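Local coordinates for malonyl CoA-acyl carrier protein transacylase (Bartonella henselae, PDB 3QAT) that probably transfers the malonyl group from malonyl-CoA to acyl carrier protein, the step that supplies malonyl units for bacterial fatty acid synthesis, at residues G160-A165 and I173-E178; L210-A215 and Q256-V261. All coordinates share one frame; numbering follows the deposited sequence. Where two conformers were deposited one is given.

Contact 1: G160-A165 and I173-E178; sequences GLCQIA and IVISGE
Gln163 and Ser176 form a hydrogen-bonded pair of the antiparallel beta hairpin 162-176. Gln163 N gives to Ser176 O at 2.8 Å, and Ser176 N returns a bond to Gln163 O at 2.9 Å. Cys162-Gly177 and Ile164-Ile175 are the flanking non-hydrogen-bonded pairs. Toward the turn, Ala165 N reaches Val174 O at 2.7 Å. At the open end, Glu178 N bonds to Leu161 O.

The carboxylate of Glu178 adds a bond from a side chain. Its chain runs extended beyond CG, and OE1 accepts from Leu161 N at 2.8 Å through its anti lone pair. The N-H points well at it, with 162° at the hydrogen. Leu161 is thus gripped at both its N and its O by one residue, which is also the N-cap of the following helix.

CA-H...O contacts fill in between these bonds. Ile175 CA lies 3.2 Å from Gln163 O. Gly177 has backbone angles that call for glycine, and a CB there would collide with Leu161 O.

Side-chain carbons and a sulfur also meet. Cys162 SG, anti to its own N (chi1 -177°), meets Ile175 CD1 at 3.8 Å. Ile164 and Ile173 touch through their CG2 methyls at 3.9 Å. Ala165 CB points toward the partner strand and rests against Ser176 CB at 3.7 Å.

On the face that carries Gln163 and Ser176, the loop 205-209 packs. Gln163 OE1 accepts from Ala209 N, and one conformer of Ser176 bonds through OG to Phe206 O. The hairpin belongs to the mixed sheet of a ferredoxin-like subdomain. Strand 172-176 also pairs with strand 136-142, and Ala165 with Val261 of strand 261-262. Helix 146-155 packs on Cys162, Ile164 and Ile175.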
ATOM      1  N   GLY A 160       1.402  23.341  14.770  1.00 25.40           N
ATOM      2  CA  GLY A 160       2.271  22.729  13.770  1.00 23.71           C
ATOM      3  C   GLY A 160       1.525  22.099  12.616  1.00 22.06           C
ATOM      4  O   GLY A 160       0.307  22.267  12.483  1.00 21.72           O
ATOM      5  N   LEU A 161       2.257  21.349  11.792  1.00 21.00           N
ATOM      6  CA  LEU A 161       1.688  20.796  10.564  1.00 20.10           C
ATOM      7  C   LEU A 161       0.904  19.518  10.855  1.00 18.46           C
ATOM      8  O   LEU A 161       1.402  18.642  11.568  1.00 18.52           O
ATOM      9  CB  LEU A 161       2.796  20.489   9.544  1.00 21.16           C
ATOM     10  CG  LEU A 161       2.384  19.964   8.162  1.00 22.01           C
ATOM     11  CD1 LEU A 161       1.362  20.863   7.499  1.00 23.12           C
ATOM     12  CD2 LEU A 161       3.602  19.769   7.253  1.00 26.23           C
ATOM     13  N   CYS A 162      -0.318  19.449  10.329  1.00 16.71           N
ATOM     14  CA  CYS A 162      -1.153  18.236  10.425  1.00 16.27           C
ATOM     15  C   CYS A 162      -1.926  18.105   9.129  1.00 15.98           C
ATOM     16  O   CYS A 162      -2.576  19.052   8.684  1.00 16.41           O
ATOM     17  CB  CYS A 162      -2.092  18.326  11.629  1.00 15.75           C
ATOM     18  SG  CYS A 162      -3.121  16.859  11.938  1.00 16.56           S
ATOM     19  N   GLN A 163      -1.847  16.927   8.509  1.00 14.65           N
ATOM     20  CA  GLN A 163      -2.419  16.721   7.193  1.00 13.97           C
ATOM     21  C   GLN A 163      -3.153  15.389   7.148  1.00 13.12           C
ATOM     22  O   GLN A 163      -2.897  14.510   7.976  1.00 12.69           O
ATOM     23  CB  GLN A 163      -1.299  16.694   6.142  1.00 14.02           C
ATOM     24  CG  GLN A 163      -0.709  18.053   5.882  1.00 16.27           C
ATOM     25  CD  GLN A 163       0.498  17.970   4.981  1.00 18.64           C
ATOM     26  OE1 GLN A 163       1.525  17.448   5.362  1.00 19.20           O
ATOM     27  NE2 GLN A 163       0.370  18.501   3.771  1.00 24.24           N
ATOM     28  N   ILE A 164      -4.079  15.244   6.206  1.00 13.05           N
ATOM     29  CA  ILE A 164      -4.692  13.921   5.964  1.00 13.08           C
ATOM     30  C   ILE A 164      -3.712  13.031   5.192  1.00 12.31           C
ATOM     31  O   ILE A 164      -3.328  13.358   4.056  1.00 13.90           O
ATOM     32  CB  ILE A 164      -6.031  14.046   5.221  1.00 13.43           C
ATOM     33  CG1 ILE A 164      -7.052  14.763   6.123  1.00 15.32           C
ATOM     34  CG2 ILE A 164      -6.543  12.653   4.784  1.00 14.10           C
ATOM     35  CD1 ILE A 164      -8.427  14.950   5.479  1.00 18.03           C
ATOM     36  N   ALA A 165      -3.309  11.925   5.817  1.00 11.05           N
ATOM     37  CA  ALA A 165      -2.390  10.961   5.202  1.00 10.60           C
ATOM     38  C   ALA A 165      -3.126   9.889   4.399  1.00 10.68           C
ATOM     39  O   ALA A 165      -2.668   9.483   3.337  1.00 10.25           O
ATOM     40  CB  ALA A 165      -1.557  10.305   6.292  1.00 10.72           C
ATOM     41  N   ILE A 173     -10.031   7.803   8.592  1.00 10.45           N
ATOM     42  CA  ILE A 173      -9.088   8.803   8.089  1.00 11.07           C
ATOM     43  C   ILE A 173      -7.839   8.771   8.980  1.00 11.06           C
ATOM     44  O   ILE A 173      -7.948   8.765  10.213  1.00 11.23           O
ATOM     45  CB  ILE A 173      -9.726  10.215   8.047  1.00 12.57           C
ATOM     46  CG1 ILE A 173     -10.824  10.288   6.957  1.00 15.19           C
ATOM     47  CG2 ILE A 173      -8.639  11.308   7.818  1.00 12.24           C
ATOM     48  CD1 ILE A 173     -11.593  11.579   6.923  1.00 20.32           C
ATOM     49  N   VAL A 174      -6.661   8.709   8.356  1.00  9.85           N
ATOM     50  CA  VAL A 174      -5.397   8.756   9.085  1.00  9.91           C
ATOM     51  C   VAL A 174      -4.763  10.119   8.873  1.00  9.01           C
ATOM     52  O   VAL A 174      -4.680  10.590   7.737  1.00  9.62           O
ATOM     53  CB  VAL A 174      -4.438   7.656   8.594  1.00  8.93           C
ATOM     54  CG1 VAL A 174      -3.199   7.626   9.458  1.00 11.64           C
ATOM     55  CG2 VAL A 174      -5.152   6.298   8.640  1.00 10.82           C
ATOM     56  N   ILE A 175      -4.370  10.770   9.962  1.00  9.16           N
ATOM     57  CA  ILE A 175      -3.669  12.053   9.877  1.00  9.14           C
ATOM     58  C   ILE A 175      -2.185  11.881  10.232  1.00  9.29           C
ATOM     59  O   ILE A 175      -1.776  10.867  10.804  1.00  9.58           O
ATOM     60  CB  ILE A 175      -4.313  13.141  10.781  1.00  9.26           C
ATOM     61  CG1 ILE A 175      -4.379  12.668  12.231  1.00  8.58           C
ATOM     62  CG2 ILE A 175      -5.697  13.508  10.223  1.00 10.37           C
ATOM     63  CD1 ILE A 175      -4.857  13.760  13.215  1.00 10.24           C
ATOM     64  N   SER A 176      -1.396  12.895   9.902  1.00  9.45           N
ATOM     65  CA  SER A 176       0.062  12.805   9.995  0.80  9.77           C
ATOM     66  C   SER A 176       0.666  14.193  10.051  1.00 11.11           C
ATOM     67  O   SER A 176       0.100  15.138   9.499  1.00 11.66           O
ATOM     68  CB  SER A 176       0.588  12.071   8.753  0.80 10.34           C
ATOM     69  OG  SER A 176       1.996  11.909   8.803  0.80 10.77           O
ATOM     70  N   GLY A 177       1.833  14.298  10.664  1.00 11.37           N
ATOM     71  CA  GLY A 177       2.551  15.584  10.697  1.00 13.14           C
ATOM     72  C   GLY A 177       3.373  15.726  11.953  1.00 14.11           C
ATOM     73  O   GLY A 177       3.913  14.741  12.487  1.00 12.78           O
ATOM     74  N   GLU A 178       3.498  16.965  12.428  1.00 14.80           N
ATOM     75  CA  GLU A 178       4.333  17.189  13.594  1.00 16.16           C
ATOM     76  C   GLU A 178       3.674  16.695  14.864  1.00 15.64           C
ATOM     77  O   GLU A 178       2.462  16.837  15.039  1.00 15.74           O
ATOM     78  CB  GLU A 178       4.699  18.658  13.713  1.00 17.48           C
ATOM     79  CG  GLU A 178       5.633  19.110  12.601  1.00 20.86           C
ATOM     80  CD  GLU A 178       5.891  20.593  12.632  1.00 24.25           C
ATOM     81  OE1 GLU A 178       4.936  21.385  12.455  1.00 24.69           O
ATOM     82  OE2 GLU A 178       7.074  20.965  12.826  1.00 29.39           O
TER

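Contact 2: L210-A215 and Q256-V261; sequences LMQPAA and QVTGRV
Val257 meets Met211, Ala214 and Ala215 where two helix ends pack together in the acyl transferase domain. Helix 212-224 is just starting here, and helix 246-258 is finishing. No hydrogen bond crosses, so the contact is van der Waals packing.

The Val257 side chain can be followed outward. Its CB lies 4.0 Å from Ala215 CB. CG1 then extends anti to the backbone N (chi1 170°), which carries it into the first turn of the other helix. There it comes within 3.6 Å of Ala215 N and 3.7 Å of Met211 CB, and it also touches the methyl of Ala214. The small alanines let the branch come close to the helix backbone.

Met211 crosses Val257 at about a right angle. Its CB and CG lie beside Val257 O, but the chain bends at chi2 and chi3, which carries SD and CE off from Val257. Met127 of helix 113-129 also touches Met211, Ala214 and Val257.

Thr258 contributes its methyl, while its OG1 makes a weak bond to Gln255 O. Gln212 crosses it obliquely and turns NE2 to Asn216 OD1. Thr258 CG2 sits 3.6 Å from Gln212 N.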
ATOM      1  N   LEU A 210       6.468  16.508   5.782  1.00 16.86           N
ATOM      2  CA  LEU A 210       7.690  16.137   6.493  1.00 17.24           C
ATOM      3  C   LEU A 210       8.487  15.021   5.803  1.00 16.96           C
ATOM      4  O   LEU A 210       9.678  14.833   6.089  1.00 18.08           O
ATOM      5  CB  LEU A 210       7.394  15.747   7.941  1.00 17.29           C
ATOM      6  CG  LEU A 210       6.838  16.827   8.875  1.00 19.21           C
ATOM      7  CD1 LEU A 210       6.493  16.195  10.203  1.00 19.55           C
ATOM      8  CD2 LEU A 210       7.853  17.929   9.101  1.00 20.67           C
ATOM      9  N   MET A 211       7.814  14.288   4.909  1.00 16.22           N
ATOM     10  CA  MET A 211       8.443  13.208   4.149  1.00 16.27           C
ATOM     11  C   MET A 211       9.236  13.700   2.958  1.00 15.86           C
ATOM     12  O   MET A 211       9.755  12.882   2.203  1.00 16.08           O
ATOM     13  CB  MET A 211       7.384  12.226   3.623  1.00 15.58           C
ATOM     14  CG  MET A 211       7.066  11.019   4.491  1.00 19.34           C
ATOM     15  SD  MET A 211       8.399  10.145   5.358  1.00 21.07           S
ATOM     16  CE  MET A 211       7.937  11.021   6.817  1.00 15.61           C
ATOM     17  N   GLN A 212       9.351  15.017   2.777  1.00 16.19           N
ATOM     18  CA  GLN A 212      10.063  15.539   1.596  1.00 16.86           C
ATOM     19  C   GLN A 212      11.447  14.917   1.310  1.00 17.05           C
ATOM     20  O   GLN A 212      11.725  14.638   0.150  1.00 16.34           O
ATOM     21  CB  GLN A 212      10.137  17.071   1.590  1.00 18.20           C
ATOM     22  CG  GLN A 212      10.603  17.638   0.260  1.00 19.50           C
ATOM     23  CD  GLN A 212       9.584  17.428  -0.847  1.00 22.31           C
ATOM     24  OE1 GLN A 212       8.372  17.602  -0.641  1.00 23.15           O
ATOM     25  NE2 GLN A 212      10.067  17.059  -2.033  1.00 22.08           N
ATOM     26  N   PRO A 213      12.310  14.699   2.339  1.00 17.92           N
ATOM     27  CA  PRO A 213      13.606  14.050   2.031  1.00 17.88           C
ATOM     28  C   PRO A 213      13.446  12.641   1.415  1.00 17.22           C
ATOM     29  O   PRO A 213      14.252  12.220   0.568  1.00 17.64           O
ATOM     30  CB  PRO A 213      14.292  13.963   3.405  1.00 18.50           C
ATOM     31  CG  PRO A 213      13.684  15.102   4.203  1.00 19.40           C
ATOM     32  CD  PRO A 213      12.233  15.097   3.763  1.00 18.25           C
ATOM     33  N   ALA A 214      12.404  11.924   1.815  1.00 15.65           N
ATOM     34  CA  ALA A 214      12.154  10.608   1.249  1.00 14.57           C
ATOM     35  C   ALA A 214      11.619  10.706  -0.188  1.00 13.83           C
ATOM     36  O   ALA A 214      11.919   9.842  -1.028  1.00 13.81           O
ATOM     37  CB  ALA A 214      11.193   9.805   2.132  1.00 13.72           C
ATOM     38  N   ALA A 215      10.817  11.732  -0.473  1.00 13.90           N
ATOM     39  CA  ALA A 215      10.370  11.981  -1.844  1.00 12.61           C
ATOM     40  C   ALA A 215      11.566  12.234  -2.772  1.00 14.38           C
ATOM     41  O   ALA A 215      11.636  11.681  -3.874  1.00 13.74           O
ATOM     42  CB  ALA A 215       9.376  13.157  -1.895  1.00 12.98           C
ATOM     43  N   GLN A 256       3.323  10.932  -4.251  1.00 10.81           N
ATOM     44  CA  GLN A 256       2.627  10.066  -3.297  1.00 11.35           C
ATOM     45  C   GLN A 256       3.273  10.090  -1.899  1.00 10.53           C
ATOM     46  O   GLN A 256       2.578  10.036  -0.870  1.00 11.16           O
ATOM     47  CB  GLN A 256       2.592   8.642  -3.880  1.00 10.72           C
ATOM     48  CG  GLN A 256       1.568   7.709  -3.247  1.00 12.63           C
ATOM     49  CD  GLN A 256       2.062   7.070  -1.989  1.00 16.63           C
ATOM     50  OE1 GLN A 256       3.232   7.217  -1.606  1.00 17.13           O
ATOM     51  NE2 GLN A 256       1.160   6.365  -1.309  1.00 15.72           N
ATOM     52  N   VAL A 257       4.593  10.196  -1.856  1.00 10.46           N
ATOM     53  CA  VAL A 257       5.318  10.108  -0.585  1.00 10.10           C
ATOM     54  C   VAL A 257       4.873  11.174   0.419  1.00 10.83           C
ATOM     55  O   VAL A 257       4.781  10.892   1.605  1.00 10.94           O
ATOM     56  CB  VAL A 257       6.846  10.194  -0.860  1.00 10.75           C
ATOM     57  CG1 VAL A 257       7.661  10.364   0.420  1.00 11.93           C
ATOM     58  CG2 VAL A 257       7.284   8.937  -1.661  1.00 12.33           C
ATOM     59  N   THR A 258       4.602  12.388  -0.067  1.00 11.43           N
ATOM     60  CA  THR A 258       4.196  13.489   0.808  1.00 12.50           C
ATOM     61  C   THR A 258       2.704  13.783   0.794  1.00 13.36           C
ATOM     62  O   THR A 258       2.253  14.667   1.539  1.00 14.32           O
ATOM     63  CB  THR A 258       4.924  14.800   0.432  1.00 13.19           C
ATOM     64  OG1 THR A 258       4.737  15.065  -0.963  1.00 14.29           O
ATOM     65  CG2 THR A 258       6.385  14.671   0.749  1.00 12.10           C
ATOM     66  N   GLY A 259       1.954  13.061  -0.036  1.00 12.71           N
ATOM     67  CA  GLY A 259       0.543  13.373  -0.264  1.00 12.90           C
ATOM     68  C   GLY A 259      -0.406  12.312   0.260  1.00 12.91           C
ATOM     69  O   GLY A 259       0.021  11.233   0.685  1.00 13.13           O
ATOM     70  N   ARG A 260      -1.695  12.646   0.176  1.00 13.02           N
ATOM     71  CA  ARG A 260      -2.789  11.808   0.683  0.50 12.48           C
ATOM     72  C   ARG A 260      -3.014  10.558  -0.164  1.00 11.95           C
ATOM     73  O   ARG A 260      -3.056  10.616  -1.400  1.00 13.16           O
ATOM     74  CB  ARG A 260      -4.076  12.636   0.746  0.50 12.86           C
ATOM     75  CG  ARG A 260      -5.377  11.848   0.970  0.50 12.95           C
ATOM     76  CD  ARG A 260      -6.573  12.806   1.103  0.50 13.23           C
ATOM     77  NE  ARG A 260      -6.753  13.621  -0.096  0.50 12.54           N
ATOM     78  CZ  ARG A 260      -7.814  13.579  -0.903  0.50 11.38           C
ATOM     79  NH1 ARG A 260      -8.844  12.764  -0.650  0.50 11.60           N
ATOM     80  NH2 ARG A 260      -7.846  14.372  -1.967  0.50 11.07           N
ATOM     81  N   VAL A 261      -3.167   9.418   0.503  1.00 10.31           N
ATOM     82  CA  VAL A 261      -3.531   8.190  -0.205  1.00  9.37           C
ATOM     83  C   VAL A 261      -5.056   8.203  -0.370  1.00  8.62           C
ATOM     84  O   VAL A 261      -5.796   8.083   0.612  1.00  8.54           O
ATOM     85  CB  VAL A 261      -3.112   6.932   0.590  1.00  8.65           C
ATOM     86  CG1 VAL A 261      -3.586   5.667  -0.144  1.00  9.42           C
ATOM     87  CG2 VAL A 261      -1.581   6.919   0.736  1.00 10.25           C
TER

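Contact 1 closes before contact 2 opens along the chain, and their centres are about 12 Å apart. They meet directly. Ala165 O and Val261 N are 2.9 Å apart, a probable hydrogen bond that brings strand 261-262 alongside strand 162-169 at the edge of the mixed sheet. Leu210 CD1 packs on Gly177 C at 3.6 Å. Through these contacts the mixed sheet of the small, ferredoxin-like subdomain meets the larger helical part. Gln256 O accepts from His207 ND1. Gln256 NE2 bonds to Asn237 OD1 and weakly to Ser98 OG, in a probable nucleophile elbow. Contact 2 thus lies at the subdomain junction, probably beside the active-site cleft, as in related malonyl transacylases.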